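Local atomic coordinates of peptidoglycan-recognition protein LB (Drosophila melanogaster, PDB entry 7NSZ), a protein that hydrolyses the bond between N-acetylmuramoyl and L-amino acid residues of bacterial peptidoglycan as a zinc amidase, and probably acts as a scavenger of immunologically active cell-wall fragments. Residues A[18-22]-A[23-27]; A[64-67]-A[68-72]; A[152-155]-A[156-159]; A[161-165]-A[166-170]. The protein carries 1 engineered substitution. All coordinates share one frame; numbering follows the deposited sequence.

Contact 1: A[18-22]-A[23-27]; sequences LSRSD and WGARL
An ST motif opens the tight turn in which R20 and S21 meet W23, G24 and A25 after strand 17-18. S19 OG accepts from the backbone N of D22, and the carboxylate of D22 takes the N-H of S19, each side chain capping the other's backbone N-H. The carbonyl oxygen of R20 is the hub of what follows. It receives W23 N and A25 N from opposite faces of its plane; the bond from A25 N is the straighter, 171° at the hydrogen and 3.1 Å from A25 N to R20 O. G24 N binds S21 O at 3.0 Å, and G24 itself has a positive phi, which favours glycine.

R20 O and the methyl of A25 lie over one face of the W23 indole, both offset toward the rim. CG of W23 stands between the backbone N and the carbonyl carbon (chi1 57°), which folds the indole against the R20 peptide and brings CD1 to 3.1 Å from S19 O. The R20 side chain bends at chi3, lays one face of its guanidinium on the A25 methyl, and gives NH2 to R26 O at 2.9 Å; NH1 forms a salt bridge with D77. W23 NE1 bonds T92 O of strand 90-92, while the indole packs on M59, M62 and Q66, fastening the loop between that strand and helix 55-72.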
# COMPACT_ATOMS: atom_id res chain seq x y z
N LEU A 18 -0.91 -4.99 -12.33
CA LEU A 18 -1.26 -6.41 -12.45
C LEU A 18 -2.51 -6.72 -11.63
O LEU A 18 -2.71 -6.18 -10.52
CB LEU A 18 -0.04 -7.21 -12.08
CG LEU A 18 1.21 -6.85 -12.91
CD1 LEU A 18 2.39 -7.69 -12.46
CD2 LEU A 18 1.00 -6.96 -14.42
N SER A 19 -3.39 -7.52 -12.18
CA SER A 19 -4.65 -7.88 -11.53
C SER A 19 -4.41 -8.91 -10.42
O SER A 19 -3.33 -9.57 -10.34
CB SER A 19 -5.60 -8.43 -12.57
OG SER A 19 -5.13 -9.72 -12.97
N ARG A 20 -5.43 -9.14 -9.63
CA ARG A 20 -5.42 -10.23 -8.63
C ARG A 20 -5.18 -11.60 -9.29
O ARG A 20 -4.33 -12.39 -8.82
CB ARG A 20 -6.74 -10.22 -7.87
CG ARG A 20 -6.95 -9.03 -6.96
CD ARG A 20 -8.31 -9.11 -6.29
NE ARG A 20 -8.39 -10.25 -5.37
CZ ARG A 20 -8.12 -10.17 -4.09
NH1 ARG A 20 -7.72 -9.03 -3.54
NH2 ARG A 20 -8.27 -11.22 -3.31
N SER A 21 -5.84 -11.87 -10.43
CA SER A 21 -5.67 -13.18 -11.13
C SER A 21 -4.23 -13.30 -11.64
O SER A 21 -3.65 -14.40 -11.61
CB SER A 21 -6.69 -13.37 -12.21
OG SER A 21 -6.62 -12.32 -13.14
N ASP A 22 -3.64 -12.18 -12.01
CA ASP A 22 -2.25 -12.15 -12.51
C ASP A 22 -1.30 -12.71 -11.47
O ASP A 22 -0.30 -13.30 -11.89
CB ASP A 22 -1.80 -10.75 -12.95
CG ASP A 22 -2.41 -10.22 -14.24
OD1 ASP A 22 -2.89 -11.08 -15.08
OD2 ASP A 22 -2.34 -8.99 -14.46
N TRP A 23 -1.52 -12.52 -10.16
CA TRP A 23 -0.60 -13.06 -9.13
C TRP A 23 -1.18 -14.29 -8.46
O TRP A 23 -0.63 -14.73 -7.49
CB TRP A 23 -0.12 -11.95 -8.16
CG TRP A 23 -1.16 -11.16 -7.40
CD1 TRP A 23 -1.65 -9.93 -7.76
CD2 TRP A 23 -1.68 -11.45 -6.10
NE1 TRP A 23 -2.47 -9.45 -6.77
CE2 TRP A 23 -2.54 -10.37 -5.76
CE3 TRP A 23 -1.54 -12.51 -5.20
CZ2 TRP A 23 -3.20 -10.31 -4.54
CZ3 TRP A 23 -2.24 -12.46 -4.01
CH2 TRP A 23 -3.02 -11.35 -3.68
N GLY A 24 -2.32 -14.78 -8.95
CA GLY A 24 -2.89 -16.04 -8.44
C GLY A 24 -3.55 -15.88 -7.08
O GLY A 24 -3.51 -16.84 -6.27
N ALA A 25 -4.19 -14.74 -6.83
CA ALA A 25 -4.84 -14.44 -5.55
C ALA A 25 -5.96 -15.45 -5.31
O ALA A 25 -6.66 -15.78 -6.26
CB ALA A 25 -5.40 -13.05 -5.59
N ARG A 26 -6.18 -15.78 -4.07
CA ARG A 26 -7.42 -16.41 -3.59
C ARG A 26 -8.51 -15.35 -3.62
O ARG A 26 -8.17 -14.13 -3.45
CB ARG A 26 -7.15 -16.89 -2.16
CG ARG A 26 -8.24 -17.65 -1.40
CD ARG A 26 -7.78 -18.12 -0.03
NE ARG A 26 -6.56 -18.89 -0.19
CZ ARG A 26 -5.31 -18.55 0.14
NH1 ARG A 26 -4.99 -17.47 0.81
NH2 ARG A 26 -4.33 -19.36 -0.21
N LEU A 27 -9.78 -15.71 -3.76
CA LEU A 27 -10.91 -14.78 -3.63
C LEU A 27 -10.90 -14.17 -2.24
O LEU A 27 -10.60 -14.81 -1.25
CB LEU A 27 -12.24 -15.53 -3.82
CG LEU A 27 -12.53 -15.97 -5.24
CD1 LEU A 27 -13.77 -16.89 -5.24
CD2 LEU A 27 -12.73 -14.78 -6.15

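Contact 2: A[64-67]-A[68-72]; sequences DMQD and FHQLE
D67 O is gripped by two backbone donors: L71 N at 2.8 Å, in the usual i to i+4 bond, and, only weakly, E72 N, which is bonded chiefly to F68 O and here marks a wider pi-type turn. Before it the helix is regular, and Q70 N binds Q66 O at 2.8 Å with an angle of 168° at the hydrogen. The two glutamine amides are nearly parallel, 5° apart, in packing contact, and Q70 OE1 rests 3.3 Å from Q66 CG. Q66 reaches this place with CG anti to the backbone N (chi1 -171°) and an extended chain, its NE2 serving R26 O and D77, while Q70 OE1 takes R26 NH1. An alanine in place of Q66 is likely to leave R26 O without this donor and to open a gap beside the Q70 amide. One residue back, M65 O sits 3.2 Å above one face of the H69 imidazole, offset toward the rim; H69 ND1 is hydrogen-bonded to G79 N. L71 CD1 runs alongside the D67 carboxylate, whose OD1 forms a salt bridge with R26 NH1. Such i to i+4 packing, widening to a pi-type turn, belongs to the last turns of helix 55-72, where H69 lies beside F80, an engineered residue at a position inferred to be essential for coordinating the zinc-bound water.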
# COMPACT_ATOMS: atom_id res chain seq x y z
N ASP A 64 2.10 -14.80 -0.35
CA ASP A 64 2.53 -15.00 1.05
C ASP A 64 1.82 -14.03 1.99
O ASP A 64 1.41 -14.42 3.13
CB ASP A 64 4.06 -14.91 1.11
CG ASP A 64 4.80 -16.11 0.52
OD1 ASP A 64 4.15 -17.12 0.23
OD2 ASP A 64 6.01 -15.97 0.32
N MET A 65 1.74 -12.76 1.66
CA MET A 65 0.99 -11.78 2.50
C MET A 65 -0.47 -12.16 2.54
O MET A 65 -1.06 -12.10 3.66
CB MET A 65 1.17 -10.36 1.97
CG MET A 65 2.60 -9.85 2.13
SD MET A 65 2.79 -8.09 1.71
CE MET A 65 2.67 -8.18 -0.06
N GLN A 66 -1.05 -12.47 1.41
CA GLN A 66 -2.49 -12.85 1.43
C GLN A 66 -2.70 -14.07 2.34
O GLN A 66 -3.71 -14.07 3.07
CB GLN A 66 -3.01 -13.13 0.04
CG GLN A 66 -4.51 -13.30 0.04
CD GLN A 66 -5.10 -13.74 -1.27
OE1 GLN A 66 -4.52 -14.59 -1.94
NE2 GLN A 66 -6.25 -13.17 -1.60
N ASP A 67 -1.82 -15.04 2.26
CA ASP A 67 -1.91 -16.29 3.06
C ASP A 67 -1.80 -15.95 4.55
O ASP A 67 -2.60 -16.43 5.40
CB ASP A 67 -0.87 -17.32 2.67
CG ASP A 67 -1.09 -17.96 1.31
OD1 ASP A 67 -2.17 -17.75 0.70
OD2 ASP A 67 -0.14 -18.74 0.92
N PHE A 68 -0.83 -15.13 4.92
CA PHE A 68 -0.66 -14.69 6.32
C PHE A 68 -1.92 -13.99 6.80
O PHE A 68 -2.46 -14.35 7.86
CB PHE A 68 0.54 -13.78 6.40
CG PHE A 68 0.88 -13.28 7.79
CD1 PHE A 68 0.99 -14.15 8.87
CD2 PHE A 68 1.15 -11.94 8.01
CE1 PHE A 68 1.32 -13.68 10.13
CE2 PHE A 68 1.51 -11.46 9.26
CZ PHE A 68 1.59 -12.34 10.32
N HIS A 69 -2.45 -13.06 6.05
CA HIS A 69 -3.64 -12.27 6.40
C HIS A 69 -4.91 -13.12 6.47
O HIS A 69 -5.60 -13.01 7.50
CB HIS A 69 -3.70 -11.09 5.47
CG HIS A 69 -2.60 -10.10 5.65
ND1 HIS A 69 -2.51 -8.95 4.90
CD2 HIS A 69 -1.60 -10.10 6.53
CE1 HIS A 69 -1.46 -8.30 5.30
NE2 HIS A 69 -0.87 -8.93 6.32
N GLN A 70 -5.19 -13.90 5.45
CA GLN A 70 -6.46 -14.70 5.44
C GLN A 70 -6.31 -15.92 6.36
O GLN A 70 -7.27 -16.16 7.14
CB GLN A 70 -6.78 -15.16 4.03
CG GLN A 70 -7.30 -14.06 3.10
CD GLN A 70 -7.63 -14.61 1.74
OE1 GLN A 70 -6.85 -15.36 1.16
NE2 GLN A 70 -8.77 -14.21 1.21
N LEU A 71 -5.20 -16.62 6.33
CA LEU A 71 -5.12 -18.02 6.89
C LEU A 71 -4.45 -18.02 8.26
O LEU A 71 -4.75 -18.96 9.02
CB LEU A 71 -4.35 -18.94 5.96
CG LEU A 71 -4.80 -18.96 4.51
CD1 LEU A 71 -3.93 -19.92 3.74
CD2 LEU A 71 -6.30 -19.30 4.39
N GLU A 72 -3.61 -17.05 8.62
CA GLU A 72 -3.11 -16.93 10.02
C GLU A 72 -3.89 -15.87 10.78
O GLU A 72 -4.10 -16.07 12.01
CB GLU A 72 -1.61 -16.67 10.03
CG GLU A 72 -0.88 -17.81 9.37
CD GLU A 72 -1.26 -19.17 9.96
OE1 GLU A 72 -1.55 -19.24 11.20
OE2 GLU A 72 -1.29 -20.16 9.18

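Contact 3: A[152-155]-A[156-159]; sequences LGHR and QVRD. With ZN (zinc ion), chain B.
Hydrogen bonds from Q156 and V157 back to G153 and H154 fold the chain sharply as it leaves strand 149-153. Q156 closes the turn twice: its backbone N binds G153 O at 3.0 Å, and its side chain returns to the strand, where OE1 takes G153 N at 2.8 Å. This second bond lies in the plane of the Q156 amide carbonyl. The next donor, V157 N, reaches H154 O at 3.0 Å with 168° at the hydrogen, from above the carbonyl plane; R158 N adds a weak bond to the same oxygen. Beyond OE1, Q156 NE2 is taken by T178 O and by a HEPES molecule, probably from the crystallisation liquor.

Packing contacts are fewer. L152 CD1 meets V157 CG1 at 4.0 Å, the two side chains crossing at about a right angle. V157 CG2 stands at the edge of the H154 ring, and R158 CB approaches the same ring, 4.0 Å from H154 NE2.

Metal coordination is the third kind. With CG anti to the backbone N (chi1 -169°), H154 turns its imidazole so that ND1 binds the zinc ion at 2.1 Å; H44 and C162 complete the protein ligands. The turn carries a first-shell ligand, and the V157 N bond to H154 O, with weak help from R158 N, steadies its backbone. Two histidine nitrogens and a cysteine sulphur thus hold the zinc, a site consistent with activating a water for amide hydrolysis.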
# COMPACT_ATOMS: atom_id res chain seq x y z
N LEU A 152 0.40 9.81 4.25
CA LEU A 152 0.89 9.46 5.60
C LEU A 152 1.63 8.14 5.57
O LEU A 152 1.42 7.34 4.67
CB LEU A 152 -0.30 9.30 6.56
CG LEU A 152 -1.23 10.46 6.73
CD1 LEU A 152 -2.49 10.01 7.48
CD2 LEU A 152 -0.55 11.62 7.46
N GLY A 153 2.55 7.92 6.48
CA GLY A 153 3.04 6.59 6.79
C GLY A 153 2.20 5.98 7.90
O GLY A 153 1.62 6.69 8.73
N HIS A 154 2.16 4.67 7.93
CA HIS A 154 1.44 3.94 8.99
C HIS A 154 1.81 4.40 10.40
O HIS A 154 0.90 4.56 11.20
CB HIS A 154 1.71 2.47 8.77
CG HIS A 154 0.88 1.50 9.55
ND1 HIS A 154 1.06 0.16 9.45
CD2 HIS A 154 -0.02 1.66 10.54
CE1 HIS A 154 0.27 -0.46 10.30
NE2 HIS A 154 -0.43 0.41 10.95
N ARG A 155 3.09 4.68 10.62
CA ARG A 155 3.58 5.07 11.97
C ARG A 155 2.90 6.36 12.42
O ARG A 155 3.00 6.64 13.63
CB ARG A 155 5.10 5.22 11.94
CG ARG A 155 5.61 6.27 10.98
CD ARG A 155 7.05 6.70 11.24
NE ARG A 155 7.93 5.56 11.10
CZ ARG A 155 9.23 5.57 11.39
NH1 ARG A 155 9.79 6.71 11.74
NH2 ARG A 155 9.96 4.48 11.30
N GLN A 156 2.32 7.19 11.58
CA GLN A 156 1.65 8.44 12.01
C GLN A 156 0.29 8.18 12.61
O GLN A 156 -0.24 9.11 13.25
CB GLN A 156 1.58 9.38 10.82
CG GLN A 156 2.96 9.84 10.40
CD GLN A 156 2.90 10.70 9.17
OE1 GLN A 156 2.88 10.22 8.03
NE2 GLN A 156 2.82 12.00 9.33
N VAL A 157 -0.27 6.97 12.46
CA VAL A 157 -1.66 6.73 12.95
C VAL A 157 -1.71 5.56 13.95
O VAL A 157 -2.82 5.32 14.44
CB VAL A 157 -2.63 6.57 11.75
CG1 VAL A 157 -2.45 7.75 10.79
CG2 VAL A 157 -2.45 5.28 10.98
N ARG A 158 -0.60 4.85 14.15
CA ARG A 158 -0.58 3.72 15.09
C ARG A 158 0.81 3.56 15.61
O ARG A 158 1.80 4.06 15.04
CB ARG A 158 -0.99 2.40 14.43
CG ARG A 158 -2.48 2.30 14.16
CD ARG A 158 -3.30 2.27 15.42
NE ARG A 158 -2.83 1.30 16.39
CZ ARG A 158 -3.18 1.31 17.66
NH1 ARG A 158 -4.06 2.21 18.09
NH2 ARG A 158 -2.63 0.43 18.47
N ASP A 159 0.91 2.84 16.72
CA ASP A 159 2.22 2.59 17.32
C ASP A 159 2.91 1.49 16.52
O ASP A 159 2.73 0.31 16.84
CB ASP A 159 2.01 2.25 18.79
CG ASP A 159 3.26 1.82 19.51
OD1 ASP A 159 4.37 2.24 19.10
OD2 ASP A 159 3.08 1.11 20.53
ZN ZN B . 2.10 -0.70 7.88

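Contact 4: A[161-165]-A[166-170]; sequences ECPGG and RLFAE. With ZN (zinc ion), chain B.
G164 O and P163 O face the first turn of helix 165-171, and the two oxygens are treated differently. G164 O, at the N-cap position, accepts F168 N at 2.8 Å, the donor arriving nearly along the C=O axis. One residue on, G165 O takes A169 N at 3.0 Å, and R166 O takes E170 N at 3.0 Å, so the first i to i+4 bonds of the helix are made. P163 O instead meets carbon: L167 CB stands 3.5 Å away and CD2 3.6 Å. Before the helix, G164 N is satisfied by E161 O, which also receives R155 NH2, and C162 N by T160 OG1. Further on, F168 O is paired with S172 OG and E170 OE2 with W174 NE1. G164 carries backbone angles that by themselves call for glycine.

P163, which follows a cis peptide bond, wedges between two side chains of the helix. P163 CB packs on L167 CD2 at 3.8 Å, and P163 CD comes within 4.1 Å of F168 CD1, the two side chains crossing obliquely. L167 holds its CG anti to the backbone N (chi1 176°), which lays the branched end against the proline. A serine at L167 would probably leave P163 CB without its leucine neighbour and open a gap there, F168 alone remaining against the ring. Across the cis bond, C162 SG binds the zinc ion at 2.3 Å.

L167 also touches W119, with backbone hydrogen bonds between L167 and W119 and between R166 and R120, while F168 lies on R155 and Q156. Helix 165-171 is thereby seated between the loop following strand 110-115 and the turn leaving strand 149-153.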
# COMPACT_ATOMS: atom_id res chain seq x y z
N GLU A 161 6.60 0.95 13.64
CA GLU A 161 7.78 1.41 12.88
C GLU A 161 7.48 1.55 11.37
O GLU A 161 8.16 2.32 10.69
CB GLU A 161 8.84 0.34 13.09
CG GLU A 161 10.18 0.60 12.47
CD GLU A 161 11.29 -0.18 13.17
OE1 GLU A 161 12.47 0.09 12.90
OE2 GLU A 161 10.97 -1.09 13.97
N CYS A 162 6.51 0.78 10.90
CA CYS A 162 6.09 0.82 9.47
C CYS A 162 5.89 2.27 9.03
O CYS A 162 5.20 3.05 9.68
CB CYS A 162 4.82 -0.00 9.32
SG CYS A 162 4.26 -0.04 7.62
N PRO A 163 6.39 2.70 7.84
CA PRO A 163 7.01 1.89 6.77
C PRO A 163 8.53 1.75 6.77
O PRO A 163 9.12 1.51 5.77
CB PRO A 163 6.56 2.67 5.51
CG PRO A 163 6.65 4.14 5.97
CD PRO A 163 6.07 4.07 7.37
N GLY A 164 9.12 1.83 7.97
CA GLY A 164 10.59 1.85 8.14
C GLY A 164 11.08 3.27 8.13
O GLY A 164 10.59 4.08 7.39
N GLY A 165 12.08 3.58 8.95
CA GLY A 165 12.60 4.94 9.04
C GLY A 165 13.10 5.47 7.72
O GLY A 165 12.84 6.62 7.45
N ARG A 166 13.83 4.70 6.94
CA ARG A 166 14.39 5.22 5.67
C ARG A 166 13.25 5.55 4.68
O ARG A 166 13.29 6.63 4.04
CB ARG A 166 15.40 4.26 5.07
CG ARG A 166 16.16 4.81 3.86
CD ARG A 166 16.99 6.04 4.18
NE ARG A 166 17.47 6.74 3.01
CZ ARG A 166 16.80 7.72 2.39
NH1 ARG A 166 15.57 8.01 2.80
NH2 ARG A 166 17.34 8.37 1.35
N LEU A 167 12.29 4.63 4.50
CA LEU A 167 11.18 4.91 3.56
C LEU A 167 10.29 6.01 4.14
O LEU A 167 9.79 6.82 3.38
CB LEU A 167 10.43 3.60 3.32
CG LEU A 167 9.18 3.72 2.46
CD1 LEU A 167 9.41 4.42 1.13
CD2 LEU A 167 8.57 2.33 2.26
N PHE A 168 10.17 6.10 5.47
CA PHE A 168 9.42 7.21 6.07
C PHE A 168 10.08 8.55 5.66
O PHE A 168 9.41 9.52 5.31
CB PHE A 168 9.29 7.07 7.58
CG PHE A 168 8.33 8.12 8.10
CD1 PHE A 168 6.98 8.04 7.81
CD2 PHE A 168 8.75 9.14 8.94
CE1 PHE A 168 6.08 8.99 8.25
CE2 PHE A 168 7.84 10.09 9.38
CZ PHE A 168 6.51 10.01 9.08
N ALA A 169 11.41 8.63 5.79
CA ALA A 169 12.11 9.88 5.43
C ALA A 169 11.91 10.18 3.95
O ALA A 169 11.73 11.36 3.56
CB ALA A 169 13.58 9.77 5.79
N GLU A 170 11.91 9.17 3.10
CA GLU A 170 11.67 9.35 1.67
C GLU A 170 10.27 9.94 1.45
O GLU A 170 10.12 10.90 0.69
CB GLU A 170 11.85 8.01 0.96
CG GLU A 170 11.41 7.98 -0.51
CD GLU A 170 12.12 8.90 -1.48
OE1 GLU A 170 13.34 9.19 -1.24
OE2 GLU A 170 11.52 9.24 -2.51
ZN ZN B . 2.10 -0.70 7.88

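From the N terminus the four contacts run in series, none nested in or crossing another, and each closes only a local turn. Contact 1 shapes the loop after strand 17-18 and touches contact 2, at the end of helix 55-72, through R26 with Q66 and Q70; this joins the N-terminal loop to that helix. Contacts 3 and 4 lie across the chain's centre from contact 1, about 28 Å between centres. Contact 3 turns the chain off the end of strand 149-153 and contact 4 opens helix 165-171; they meet through R155 and E161 and through Q156 and F168, and share the zinc ion. Contact 2 comes within about 9 Å of contact 3 by nearest atoms.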